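Long-range contacts in thioesterase (PDB 3QY3), which probably hydrolyses fatty acyl-CoA thioesters and belongs to the hotdog-fold thioesterases: residues I34-G39 / A95-E100; G45-T50 / K89-P94; E58-W63 / V99-G104; E114-T119 / Y127-C132. All coordinates share one frame; numbering follows the deposited sequence.

In the fold
The chain enters with strand 28-35. Interaction 1 pairs the end of this strand with the start of strand 96-106 and so closes a loop that holds helix 51-66 and strand 76-87. Interaction 2 is nested inside that loop and joins the segment before the helix to the one leading into strand 96-106. Interaction 3 sets helix 51-66 against strand 96-106. Its segments alternate with those of interaction 2, so the two cross along the chain, and it shares Val-99 and Glu-100 with interaction 1. Interaction 4 follows in series. It closes the hairpin of strands 110-119 and 128-138, and strand 110-119 also pairs with strand 96-106.

Interaction 1. Residues I34-G39 / A95-E100; sequences IPVRWG and ATVVVE
Val-36 and Val-97 meet through their CG2 methyls, 3.7 Å apart, with the two side chains slanting across each other. In Val-36, CG1 is anti to the backbone N (chi1 175°). This leaves Val-36 CG2 beside the N, where it meets Val-97 and also lies 4.2 Å from Ala-95 CB. Val-97 adopts the same setting and turns its own CG2 to Val-36. Ile-34 shares a sheet face with Val-97. Ile-34 CG1, beside the backbone N, reaches Val-99 CG2 at 4.2 Å. Tyr-55 of helix 51-66 touches both Ile-34 and Val-36.

Pro-35 and Thr-96 lie on the other face. Thr-96 CG2 comes within 3.8 Å of Ile-34 N. Pro-35 has no N-H to give, and its place in a non-hydrogen-bonded pair asks for none.

The backbones are held by three bonds. Ile-34 N donates to Val-97 O at 2.8 Å. Val-97 N answers to Ile-34 O at 2.9 Å. Val-36 N donates to Ala-95 O (2.9 Å, 165° at the hydrogen). Water 1 adds a bridge: it donates to Val-36 O and accepts from Ala-95 N.

Pro-35 packs on Pro-35 of the second subunit. The contact is an antiparallel ladder of the hotdog fold, whose sheet wraps round a central helix, here helix 51-66.

Interaction 2. Residues G45-T50 / K89-P94; sequences GHVNNT and KPVVHP
Pro-90 lies over one face of the His-46 ring. Pro-90 CB is 4.1 Å from the centroid of the His-46 ring and 25° off the ring normal, a CH-pi contact set toward the rim. The two side chains run side by side and point the same way. Val-92 takes a different approach. Val-92 CG2 meets the ring edge in the plane, 3.6 Å from His-46 CD2, and the two side chains cross at a slant. The imidazole therefore has one aliphatic neighbour at a face and another at the edge. A first torsion with CG beside the backbone N (chi1 -38°) turns the ring into this place. Val-92 CG2 also lies 3.8 Å from Gly-45 O.

Val-47 and Val-91 form the second pair. They stand side by side, pointing the same way, with Val-47 CG2 at 3.9 Å from Val-91 CG1. Between the two pairs runs a nearly straight backbone bond, Val-47 N to Val-91 O (2.9 Å, 168° at the hydrogen). Val-91 O is also 3.4 Å from His-46 CB.

Water 2 adds a looser link. It donates to Val-47 O at 2.8 Å and takes a weak bond from Val-91 N. Tyr-52 OH of helix 51-66 is another weak partner of Val-91 N.

Both segments are loops. One leads into helix 51-66, the other joins strand 76-87 to strand 96-106. Val-47 packs inward on Tyr-52 and Tyr-55 of the helix. Farther along segment 89-94, His-93 NE2 is hydrogen-bonded to Glu-58 of the second subunit.

Interaction 3. Residues E58-W63 / V99-G104; sequences EARVAW and VELYAG
Ala-59 presses its CB against Val-99 CG1 at 3.4 Å, tighter than usual for two carbons. With CG1 anti to the backbone N (chi1 179°), Val-99 turns this branch to the Ala-59 methyl. Val-99 CG2 is farther from Ala-59 CB, at 4.2 Å. The small side chain of Ala-59 is consistent with this close approach.

Leu-101 makes the second point of contact. Its CD1 reaches onto the helix surface and touches main chain as well as side chains. Leu-101 CD1 lies 3.8 Å from Ala-59 O and also touches Arg-60 N and Trp-63 CB. With CG beside the backbone N and an extended chi2 of 177°, Leu-101 sends CD1 out to the helix. Ala-59 and Trp-63 are one turn apart, joined by the helical bond from Trp-63 N to Ala-59 O. No hydrogen bond crosses between the two segments; they meet by van der Waals packing.

A second shell packs round these residues. The side chain of Trp-63 packs on Leu-111 and Leu-113 of strand 110-119 and on Leu-29. Val-99 touches Leu-117. On the opposite face of the strand, Tyr-102 OH donates to Glu-100 OE1 at 2.8 Å, from above the carboxylate plane. In one of its two modelled conformers, Arg-116 makes a salt bridge to the same oxygen.

The local axes of segments 58-63 and 99-104 pass 9.1 Å apart at an angle of 59°. Here helix 51-66 passes obliquely across strand 96-106, with strands 28-35 and 110-119 bordering the strand in the sheet. Through Glu-58 the helix also reaches the second subunit.

Interaction 4. Residues E114-T119 / Y127-C132; sequences EHRLHT and YGEGHC
His-115 and Gly-130 bond to each other in both directions. His-115 N donates to Gly-130 O (2.9 Å, 172° at the hydrogen), and Gly-130 N donates to His-115 O at 3.1 Å. Leu-117 N donates to Gly-128 O at 2.9 Å. The partner of Leu-117 O is one residue earlier: Tyr-127 N, at 2.8 Å, takes the place of Gly-128 N. The N of Gly-128 is buried without a partner. Water 3 donates to Tyr-127 OH and is also hydrogen-bonded to Thr-119 OG1. Asp-122 binds the same tyrosine hydroxyl.

The His-115 ring lies over the backbone of Gly-130. Gly-130 CA is 3.7 Å from the centroid of the His-115 ring in a CH-pi contact over the face. This follows from chi1 of 68°, which puts CG between the backbone N and the carbonyl carbon. The absence of a side chain at Gly-130 leaves room for the ring. His-115 NE2 is hydrogen-bonded to His-85 of strand 76-87.

At the other end, Thr-119 CG2 sits over the centre of the Tyr-127 ring, 4.0 Å above its plane. The two side chains cross at about a right angle. Lys-89 makes a cation-pi contact with the same ring. On the sheet face of Arg-116 and Glu-129, Glu-114 OE1 lies 3.7 Å from His-131 CB.

The two strands form an antiparallel beta hairpin of the hotdog sheet. Next to the connecting loop, Tyr-127 and Gly-128 together face Leu-117. With the shifted partner of Leu-117 O, this is consistent with a classic beta bulge.

Interaction 1. Residues I34-G39 / A95-E100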
loop_
_atom_site.group_PDB
_atom_site.type_symbol
_atom_site.label_atom_id
_atom_site.label_comp_id
_atom_site.label_asym_id
_atom_site.label_seq_id
_atom_site.Cartn_x
_atom_site.Cartn_y
_atom_site.Cartn_z
ATOM N N ILE A 34 10.413 4.194 12.558
ATOM C CA ILE A 34 9.828 3.736 11.298
ATOM C C ILE A 34 9.973 4.897 10.305
ATOM O O ILE A 34 9.192 5.880 10.367
ATOM C CB ILE A 34 8.325 3.349 11.388
ATOM C CG1 ILE A 34 7.957 2.381 12.571
ATOM C CG2 ILE A 34 7.847 2.823 9.975
ATOM C CD1 ILE A 34 8.593 1.035 12.523
ATOM N N PRO A 35 10.928 4.785 9.371
ATOM C CA PRO A 35 11.023 5.855 8.373
ATOM C C PRO A 35 9.772 5.937 7.529
ATOM O O PRO A 35 9.274 4.899 7.033
ATOM C CB PRO A 35 12.245 5.446 7.518
ATOM C CG PRO A 35 13.046 4.541 8.411
ATOM C CD PRO A 35 12.057 3.825 9.262
ATOM N N VAL A 36 9.357 7.162 7.262
ATOM C CA VAL A 36 8.255 7.460 6.350
ATOM C C VAL A 36 8.732 7.432 4.926
ATOM O O VAL A 36 9.802 7.955 4.622
ATOM C CB VAL A 36 7.641 8.840 6.668
ATOM C CG1 VAL A 36 6.559 9.232 5.658
ATOM C CG2 VAL A 36 7.039 8.806 8.101
ATOM N N ARG A 37 7.944 6.832 4.054
ATOM C CA ARG A 37 8.233 6.757 2.639
ATOM C C ARG A 37 7.392 7.779 1.942
ATOM O O ARG A 37 6.288 8.090 2.396
ATOM C CB ARG A 37 7.878 5.366 2.064
ATOM C CG ARG A 37 8.775 4.255 2.556
ATOM C CD ARG A 37 8.156 2.894 2.155
ATOM N NE ARG A 37 8.838 1.772 2.778
ATOM C CZ ARG A 37 8.384 0.526 2.756
ATOM N NH1 ARG A 37 7.246 0.209 2.132
ATOM N NH2 ARG A 37 9.064 -0.424 3.418
ATOM N N TRP A 38 7.921 8.341 0.857
ATOM C CA TRP A 38 7.229 9.415 0.135
ATOM C C TRP A 38 5.873 8.898 -0.312
ATOM O O TRP A 38 4.861 9.595 -0.258
ATOM C CB TRP A 38 8.085 9.855 -1.031
ATOM C CG TRP A 38 7.526 11.032 -1.797
ATOM C CD1 TRP A 38 7.745 12.358 -1.533
ATOM C CD2 TRP A 38 6.640 10.965 -2.883
ATOM N NE1 TRP A 38 7.050 13.136 -2.416
ATOM C CE2 TRP A 38 6.356 12.302 -3.267
ATOM C CE3 TRP A 38 6.086 9.909 -3.623
ATOM C CZ2 TRP A 38 5.559 12.610 -4.379
ATOM C CZ3 TRP A 38 5.236 10.234 -4.722
ATOM C CH2 TRP A 38 4.968 11.570 -5.057
ATOM N N GLY A 39 5.840 7.640 -0.751
ATOM C CA GLY A 39 4.579 6.999 -1.247
ATOM C C GLY A 39 3.585 6.718 -0.141
ATOM O O GLY A 39 2.486 6.253 -0.453
ATOM N N ALA A 95 10.408 12.071 7.258
ATOM C CA ALA A 95 10.260 12.020 8.688
ATOM C C ALA A 95 10.488 10.572 9.122
ATOM O O ALA A 95 10.376 9.644 8.320
ATOM C CB ALA A 95 8.817 12.468 9.109
ATOM N N THR A 96 10.832 10.412 10.390
ATOM C CA THR A 96 10.890 9.098 11.034
ATOM C C THR A 96 9.882 9.073 12.173
ATOM O O THR A 96 9.956 9.871 13.121
ATOM C CB THR A 96 12.306 8.782 11.541
ATOM O OG1 THR A 96 13.187 8.804 10.405
ATOM C CG2 THR A 96 12.333 7.422 12.266
ATOM N N VAL A 97 8.901 8.184 12.065
ATOM C CA VAL A 97 7.897 8.053 13.100
ATOM C C VAL A 97 8.468 7.195 14.221
ATOM O O VAL A 97 9.089 6.195 13.973
ATOM C CB VAL A 97 6.575 7.452 12.558
ATOM C CG1 VAL A 97 5.652 7.003 13.708
ATOM C CG2 VAL A 97 5.874 8.497 11.631
ATOM N N VAL A 98 8.224 7.598 15.459
ATOM C CA VAL A 98 8.653 6.872 16.625
ATOM C C VAL A 98 7.397 6.349 17.238
ATOM O O VAL A 98 6.460 7.096 17.576
ATOM C CB VAL A 98 9.469 7.772 17.652
ATOM C CG1 VAL A 98 9.819 6.997 18.917
ATOM C CG2 VAL A 98 10.783 8.276 16.983
ATOM N N VAL A 99 7.351 5.036 17.348
ATOM C CA VAL A 99 6.223 4.352 17.934
ATOM C C VAL A 99 6.642 3.797 19.303
ATOM O O VAL A 99 7.554 2.951 19.417
ATOM C CB VAL A 99 5.774 3.132 17.106
ATOM C CG1 VAL A 99 4.569 2.446 17.816
ATOM C CG2 VAL A 99 5.317 3.574 15.664
ATOM N N GLU A 100 6.024 4.283 20.356
ATOM C CA GLU A 100 6.186 3.726 21.694
ATOM C C GLU A 100 5.015 2.817 22.036
ATOM O O GLU A 100 3.847 3.241 21.926
ATOM C CB GLU A 100 6.237 4.845 22.744
ATOM C CG GLU A 100 7.401 5.805 22.533
ATOM C CD GLU A 100 7.406 6.990 23.495
ATOM O OE1 GLU A 100 6.360 7.416 23.980
ATOM O OE2 GLU A 100 8.480 7.509 23.728
HETATM O O HOH W 1 11.515 9.882 5.476
#

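Interaction 2. Residues G45-T50 / K89-P94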
loop_
_atom_site.group_PDB
_atom_site.type_symbol
_atom_site.label_atom_id
_atom_site.label_comp_id
_atom_site.label_asym_id
_atom_site.label_seq_id
_atom_site.Cartn_x
_atom_site.Cartn_y
_atom_site.Cartn_z
ATOM N N GLY A 45 -1.024 15.500 0.853
ATOM C CA GLY A 45 0.337 15.839 1.090
ATOM C C GLY A 45 0.804 15.634 2.515
ATOM O O GLY A 45 1.774 16.284 2.979
ATOM N N HIS A 46 0.159 14.716 3.221
ATOM C CA HIS A 46 0.677 14.245 4.491
ATOM C C HIS A 46 0.548 12.722 4.447
ATOM O O HIS A 46 -0.118 12.171 3.551
ATOM C CB HIS A 46 -0.164 14.705 5.718
ATOM C CG HIS A 46 -0.703 16.091 5.650
ATOM N ND1 HIS A 46 -2.043 16.342 5.446
ATOM C CD2 HIS A 46 -0.118 17.296 5.879
ATOM C CE1 HIS A 46 -2.241 17.660 5.460
ATOM N NE2 HIS A 46 -1.091 18.259 5.749
ATOM N N VAL A 47 1.111 12.037 5.425
ATOM C CA VAL A 47 1.010 10.583 5.445
ATOM C C VAL A 47 -0.478 10.178 5.475
ATOM O O VAL A 47 -1.282 10.753 6.245
ATOM C CB VAL A 47 1.714 10.019 6.714
ATOM C CG1 VAL A 47 1.324 8.488 7.003
ATOM C CG2 VAL A 47 3.284 10.166 6.599
ATOM N N ASN A 48 -0.868 9.242 4.633
ATOM C CA ASN A 48 -2.270 8.793 4.579
ATOM C C ASN A 48 -2.678 8.148 5.918
ATOM O O ASN A 48 -1.893 7.343 6.484
ATOM C CB ASN A 48 -2.400 7.764 3.431
ATOM C CG ASN A 48 -3.813 7.241 3.302
ATOM O OD1 ASN A 48 -4.724 7.946 2.853
ATOM N ND2 ASN A 48 -3.998 5.981 3.685
ATOM N N ASN A 49 -3.917 8.398 6.379
ATOM C CA ASN A 49 -4.319 7.929 7.707
ATOM C C ASN A 49 -4.220 6.457 7.886
ATOM O O ASN A 49 -3.899 5.987 8.995
ATOM C CB ASN A 49 -5.716 8.349 7.976
ATOM C CG ASN A 49 -5.780 9.748 8.339
ATOM O OD1 ASN A 49 -4.738 10.384 8.610
ATOM N ND2 ASN A 49 -6.965 10.303 8.236
ATOM N N THR A 50 -4.446 5.680 6.837
ATOM C CA THR A 50 -4.280 4.200 6.865
ATOM C C THR A 50 -2.873 3.747 7.270
ATOM O O THR A 50 -2.687 2.728 7.952
ATOM C CB THR A 50 -4.629 3.573 5.445
ATOM O OG1 THR A 50 -5.979 3.904 5.113
ATOM C CG2 THR A 50 -4.459 2.024 5.428
ATOM N N LYS A 89 -1.730 15.071 15.037
ATOM C CA LYS A 89 -0.896 15.972 14.216
ATOM C C LYS A 89 -0.449 15.160 12.990
ATOM O O LYS A 89 -0.114 13.970 13.120
ATOM C CB LYS A 89 0.350 16.437 14.962
ATOM C CG LYS A 89 0.105 16.999 16.363
ATOM C CD LYS A 89 1.415 17.541 17.116
ATOM C CE LYS A 89 2.494 18.148 16.239
ATOM N NZ LYS A 89 2.216 19.522 15.668
ATOM N N PRO A 90 -0.437 15.797 11.830
ATOM C CA PRO A 90 -0.005 15.088 10.606
ATOM C C PRO A 90 1.477 14.946 10.540
ATOM O O PRO A 90 2.212 15.763 11.108
ATOM C CB PRO A 90 -0.527 16.001 9.468
ATOM C CG PRO A 90 -0.589 17.348 10.080
ATOM C CD PRO A 90 -0.853 17.182 11.546
ATOM N N VAL A 91 1.920 13.928 9.807
ATOM C CA VAL A 91 3.336 13.721 9.531
ATOM C C VAL A 91 3.529 13.998 8.050
ATOM O O VAL A 91 2.718 13.596 7.213
ATOM C CB VAL A 91 3.778 12.315 9.878
ATOM C CG1 VAL A 91 5.247 12.009 9.418
ATOM C CG2 VAL A 91 3.590 11.957 11.393
ATOM N N VAL A 92 4.624 14.676 7.736
ATOM C CA VAL A 92 4.985 14.991 6.385
ATOM C C VAL A 92 6.382 14.454 6.062
ATOM O O VAL A 92 7.327 14.703 6.785
ATOM C CB VAL A 92 4.886 16.477 6.168
ATOM C CG1 VAL A 92 5.389 16.926 4.765
ATOM C CG2 VAL A 92 3.419 16.946 6.326
ATOM N N HIS A 93 6.504 13.774 4.925
ATOM C CA HIS A 93 7.821 13.306 4.444
ATOM C C HIS A 93 8.786 14.466 4.177
ATOM O O HIS A 93 8.386 15.519 3.659
ATOM C CB HIS A 93 7.595 12.504 3.156
ATOM C CG HIS A 93 8.819 11.823 2.612
ATOM N ND1 HIS A 93 9.713 12.449 1.783
ATOM C CD2 HIS A 93 9.290 10.560 2.789
ATOM C CE1 HIS A 93 10.676 11.595 1.446
ATOM N NE2 HIS A 93 10.425 10.431 2.017
ATOM N N PRO A 94 10.082 14.281 4.458
ATOM C CA PRO A 94 10.715 13.137 5.079
ATOM C C PRO A 94 10.509 13.218 6.615
ATOM O O PRO A 94 10.558 14.303 7.193
ATOM C CB PRO A 94 12.184 13.307 4.741
ATOM C CG PRO A 94 12.357 14.740 4.464
ATOM C CD PRO A 94 11.071 15.284 3.986
HETATM O O HOH W 2 -0.758 12.384 8.485
#

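Interaction 3. Residues E58-W63 / V99-G104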
loop_
_atom_site.group_PDB
_atom_site.type_symbol
_atom_site.label_atom_id
_atom_site.label_comp_id
_atom_site.label_asym_id
_atom_site.label_seq_id
_atom_site.Cartn_x
_atom_site.Cartn_y
_atom_site.Cartn_z
ATOM N N GLU A 58 4.248 -2.557 12.227
ATOM C CA GLU A 58 5.706 -2.741 12.192
ATOM C C GLU A 58 6.323 -2.726 13.602
ATOM O O GLU A 58 7.184 -3.558 13.923
ATOM C CB GLU A 58 6.353 -1.731 11.277
ATOM C CG GLU A 58 7.812 -2.066 11.053
ATOM C CD GLU A 58 8.024 -3.396 10.282
ATOM O OE1 GLU A 58 7.041 -3.902 9.665
ATOM O OE2 GLU A 58 9.165 -3.888 10.280
ATOM N N ALA A 59 5.844 -1.821 14.432
ATOM C CA ALA A 59 6.372 -1.696 15.794
ATOM C C ALA A 59 6.052 -2.965 16.568
ATOM O O ALA A 59 6.936 -3.513 17.282
ATOM C CB ALA A 59 5.817 -0.480 16.483
ATOM N N ARG A 60 4.799 -3.460 16.477
ATOM C CA ARG A 60 4.463 -4.727 17.178
ATOM C C ARG A 60 5.240 -5.901 16.661
ATOM O O ARG A 60 5.742 -6.757 17.439
ATOM C CB ARG A 60 2.972 -5.133 17.075
ATOM C CG ARG A 60 1.985 -4.219 17.616
ATOM C CD ARG A 60 0.578 -4.917 17.547
ATOM N NE ARG A 60 0.105 -5.290 16.190
ATOM C CZ ARG A 60 -0.504 -4.451 15.354
ATOM N NH1 ARG A 60 -0.927 -4.900 14.214
ATOM N NH2 ARG A 60 -0.635 -3.149 15.645
ATOM N N VAL A 61 5.392 -5.999 15.330
ATOM C CA VAL A 61 6.208 -7.076 14.759
ATOM C C VAL A 61 7.638 -7.046 15.284
ATOM O O VAL A 61 8.157 -8.074 15.701
ATOM C CB VAL A 61 6.151 -7.045 13.187
ATOM C CG1 VAL A 61 7.196 -7.963 12.557
ATOM C CG2 VAL A 61 4.728 -7.445 12.742
ATOM N N ALA A 62 8.227 -5.863 15.379
ATOM C CA ALA A 62 9.585 -5.726 15.946
ATOM C C ALA A 62 9.658 -6.132 17.402
ATOM O O ALA A 62 10.578 -6.882 17.803
ATOM C CB ALA A 62 10.067 -4.267 15.763
ATOM N N TRP A 63 8.678 -5.707 18.218
ATOM C CA TRP A 63 8.560 -6.160 19.620
ATOM C C TRP A 63 8.434 -7.690 19.696
ATOM O O TRP A 63 9.185 -8.355 20.460
ATOM C CB TRP A 63 7.395 -5.527 20.344
ATOM C CG TRP A 63 7.265 -5.936 21.747
ATOM C CD1 TRP A 63 8.256 -5.899 22.715
ATOM C CD2 TRP A 63 6.102 -6.405 22.390
ATOM N NE1 TRP A 63 7.766 -6.351 23.919
ATOM C CE2 TRP A 63 6.449 -6.683 23.745
ATOM C CE3 TRP A 63 4.805 -6.692 21.956
ATOM C CZ2 TRP A 63 5.525 -7.207 24.665
ATOM C CZ3 TRP A 63 3.912 -7.212 22.874
ATOM C CH2 TRP A 63 4.271 -7.461 24.207
ATOM N N VAL A 99 7.351 5.036 17.348
ATOM C CA VAL A 99 6.223 4.352 17.934
ATOM C C VAL A 99 6.642 3.797 19.303
ATOM O O VAL A 99 7.554 2.951 19.417
ATOM C CB VAL A 99 5.774 3.132 17.106
ATOM C CG1 VAL A 99 4.569 2.446 17.816
ATOM C CG2 VAL A 99 5.317 3.574 15.664
ATOM N N GLU A 100 6.024 4.283 20.356
ATOM C CA GLU A 100 6.186 3.726 21.694
ATOM C C GLU A 100 5.015 2.817 22.036
ATOM O O GLU A 100 3.847 3.241 21.926
ATOM C CB GLU A 100 6.237 4.845 22.744
ATOM C CG GLU A 100 7.401 5.805 22.533
ATOM C CD GLU A 100 7.406 6.990 23.495
ATOM O OE1 GLU A 100 6.360 7.416 23.980
ATOM O OE2 GLU A 100 8.480 7.509 23.728
ATOM N N LEU A 101 5.346 1.573 22.405
ATOM C CA LEU A 101 4.397 0.588 22.876
ATOM C C LEU A 101 4.504 0.394 24.396
ATOM O O LEU A 101 5.584 0.105 24.944
ATOM C CB LEU A 101 4.624 -0.727 22.176
ATOM C CG LEU A 101 4.527 -0.784 20.637
ATOM C CD1 LEU A 101 4.871 -2.219 20.138
ATOM C CD2 LEU A 101 3.149 -0.285 20.173
ATOM N N TYR A 102 3.346 0.516 25.038
ATOM C CA TYR A 102 3.194 0.396 26.502
ATOM C C TYR A 102 2.294 -0.770 26.861
ATOM O O TYR A 102 1.332 -1.066 26.183
ATOM C CB TYR A 102 2.599 1.689 27.099
ATOM C CG TYR A 102 3.520 2.881 26.948
ATOM C CD1 TYR A 102 4.478 3.168 27.912
ATOM C CD2 TYR A 102 3.416 3.731 25.848
ATOM C CE1 TYR A 102 5.301 4.281 27.794
ATOM C CE2 TYR A 102 4.267 4.831 25.719
ATOM C CZ TYR A 102 5.200 5.084 26.665
ATOM O OH TYR A 102 6.023 6.184 26.516
ATOM N N ALA A 103 2.563 -1.383 28.010
ATOM C CA ALA A 103 1.771 -2.490 28.507
ATOM C C ALA A 103 0.495 -1.903 29.037
ATOM O O ALA A 103 0.540 -1.143 30.036
ATOM C CB ALA A 103 2.523 -3.218 29.684
ATOM N N GLY A 104 -0.619 -2.301 28.431
ATOM C CA GLY A 104 -1.947 -2.073 28.977
ATOM C C GLY A 104 -2.360 -3.340 29.723
ATOM O O GLY A 104 -1.526 -4.109 30.189
#

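Interaction 4. Residues E114-T119 / Y127-C132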
loop_
_atom_site.group_PDB
_atom_site.type_symbol
_atom_site.label_atom_id
_atom_site.label_comp_id
_atom_site.label_asym_id
_atom_site.label_seq_id
_atom_site.Cartn_x
_atom_site.Cartn_y
_atom_site.Cartn_z
ATOM N N GLU A 114 -0.828 -0.306 24.417
ATOM C CA GLU A 114 -1.145 1.091 24.272
ATOM C C GLU A 114 -0.021 1.714 23.482
ATOM O O GLU A 114 1.152 1.331 23.653
ATOM C CB GLU A 114 -1.294 1.708 25.645
ATOM C CG GLU A 114 -2.331 0.984 26.415
ATOM C CD GLU A 114 -3.444 1.808 26.816
ATOM O OE1 GLU A 114 -3.989 2.507 25.939
ATOM O OE2 GLU A 114 -3.739 1.762 28.037
ATOM N N HIS A 115 -0.334 2.687 22.626
ATOM C CA HIS A 115 0.669 3.297 21.822
ATOM C C HIS A 115 0.629 4.828 21.837
ATOM O O HIS A 115 -0.442 5.447 22.043
ATOM C CB HIS A 115 0.627 2.758 20.355
ATOM C CG HIS A 115 -0.596 3.160 19.572
ATOM N ND1 HIS A 115 -1.648 2.303 19.354
ATOM C CD2 HIS A 115 -0.915 4.317 18.931
ATOM C CE1 HIS A 115 -2.546 2.909 18.591
ATOM N NE2 HIS A 115 -2.146 4.154 18.365
ATOM N N ARG A 116 1.811 5.405 21.626
ATOM C CA ARG A 116 1.946 6.820 21.374
ATOM C C ARG A 116 2.933 6.993 20.237
ATOM O O ARG A 116 3.939 6.250 20.147
ATOM C CB ARG A 116 2.376 7.558 22.631
ATOM C CG ARG A 116 1.195 7.677 23.595
ATOM C CD ARG A 116 1.572 8.216 24.959
ATOM N NE ARG A 116 1.745 9.653 24.941
ATOM C CZ ARG A 116 2.918 10.233 24.776
ATOM N NH1 ARG A 116 3.991 9.471 24.602
ATOM N NH2 ARG A 116 3.014 11.559 24.785
ATOM N N LEU A 117 2.620 7.933 19.355
ATOM C CA LEU A 117 3.392 8.187 18.163
ATOM C C LEU A 117 3.970 9.613 18.210
ATOM O O LEU A 117 3.277 10.560 18.573
ATOM C CB LEU A 117 2.459 8.045 16.971
ATOM C CG LEU A 117 2.527 6.856 16.093
ATOM C CD1 LEU A 117 2.688 5.580 16.926
ATOM C CD2 LEU A 117 1.361 6.918 15.111
ATOM N N HIS A 118 5.273 9.733 17.924
ATOM C CA HIS A 118 5.996 10.998 17.866
ATOM C C HIS A 118 6.819 10.933 16.526
ATOM O O HIS A 118 6.735 9.977 15.778
ATOM C CB HIS A 118 6.972 11.142 19.062
ATOM C CG HIS A 118 6.387 10.808 20.418
ATOM N ND1 HIS A 118 5.528 11.646 21.098
ATOM C CD2 HIS A 118 6.602 9.753 21.239
ATOM C CE1 HIS A 118 5.218 11.112 22.264
ATOM N NE2 HIS A 118 5.846 9.954 22.369
ATOM N N THR A 119 7.662 11.917 16.311
ATOM C CA THR A 119 8.674 11.858 15.233
ATOM C C THR A 119 10.039 12.025 15.893
ATOM O O THR A 119 10.159 12.552 16.997
ATOM C CB THR A 119 8.431 12.897 14.094
ATOM O OG1 THR A 119 8.564 14.233 14.605
ATOM C CG2 THR A 119 7.064 12.689 13.383
ATOM N N TYR A 127 1.680 12.815 17.995
ATOM C CA TYR A 127 1.095 12.888 16.696
ATOM C C TYR A 127 -0.128 12.029 16.640
ATOM O O TYR A 127 -1.050 12.315 15.876
ATOM C CB TYR A 127 2.117 12.497 15.638
ATOM C CG TYR A 127 3.088 13.595 15.382
ATOM C CD1 TYR A 127 4.010 13.945 16.335
ATOM C CD2 TYR A 127 3.090 14.285 14.191
ATOM C CE1 TYR A 127 4.901 15.022 16.131
ATOM C CE2 TYR A 127 3.987 15.308 13.951
ATOM C CZ TYR A 127 4.885 15.701 14.942
ATOM O OH TYR A 127 5.764 16.782 14.765
ATOM N N GLY A 128 -0.141 10.978 17.447
ATOM C CA GLY A 128 -1.311 10.109 17.554
ATOM C C GLY A 128 -1.136 9.149 18.725
ATOM O O GLY A 128 -0.053 9.045 19.287
ATOM N N GLU A 129 -2.220 8.554 19.170
ATOM C CA GLU A 129 -2.192 7.638 20.311
ATOM C C GLU A 129 -3.392 6.733 20.239
ATOM O O GLU A 129 -4.421 7.065 19.695
ATOM C CB GLU A 129 -2.182 8.377 21.669
ATOM C CG GLU A 129 -3.312 9.354 21.817
ATOM C CD GLU A 129 -3.335 10.119 23.199
ATOM O OE1 GLU A 129 -2.272 10.353 23.800
ATOM O OE2 GLU A 129 -4.442 10.476 23.628
ATOM N N GLY A 130 -3.306 5.612 20.875
ATOM C CA GLY A 130 -4.419 4.711 20.909
ATOM C C GLY A 130 -4.032 3.377 21.558
ATOM O O GLY A 130 -3.159 3.305 22.436
ATOM N N HIS A 131 -4.630 2.307 21.065
ATOM C CA HIS A 131 -4.296 0.973 21.565
ATOM C C HIS A 131 -4.635 -0.075 20.503
ATOM O O HIS A 131 -5.382 0.227 19.526
ATOM C CB HIS A 131 -5.030 0.655 22.891
ATOM C CG HIS A 131 -6.480 0.378 22.704
ATOM N ND1 HIS A 131 -7.452 1.193 23.221
ATOM C CD2 HIS A 131 -7.132 -0.584 21.986
ATOM C CE1 HIS A 131 -8.637 0.721 22.887
ATOM N NE2 HIS A 131 -8.476 -0.331 22.109
ATOM N N CYS A 132 -4.080 -1.284 20.734
ATOM C CA CYS A 132 -4.324 -2.483 19.958
ATOM C C CYS A 132 -4.586 -3.615 20.959
ATOM O O CYS A 132 -3.672 -3.940 21.787
ATOM C CB CYS A 132 -3.075 -2.775 19.085
ATOM S SG CYS A 132 -3.167 -4.136 17.959
HETATM O O HOH W 3 7.636 16.087 12.922
#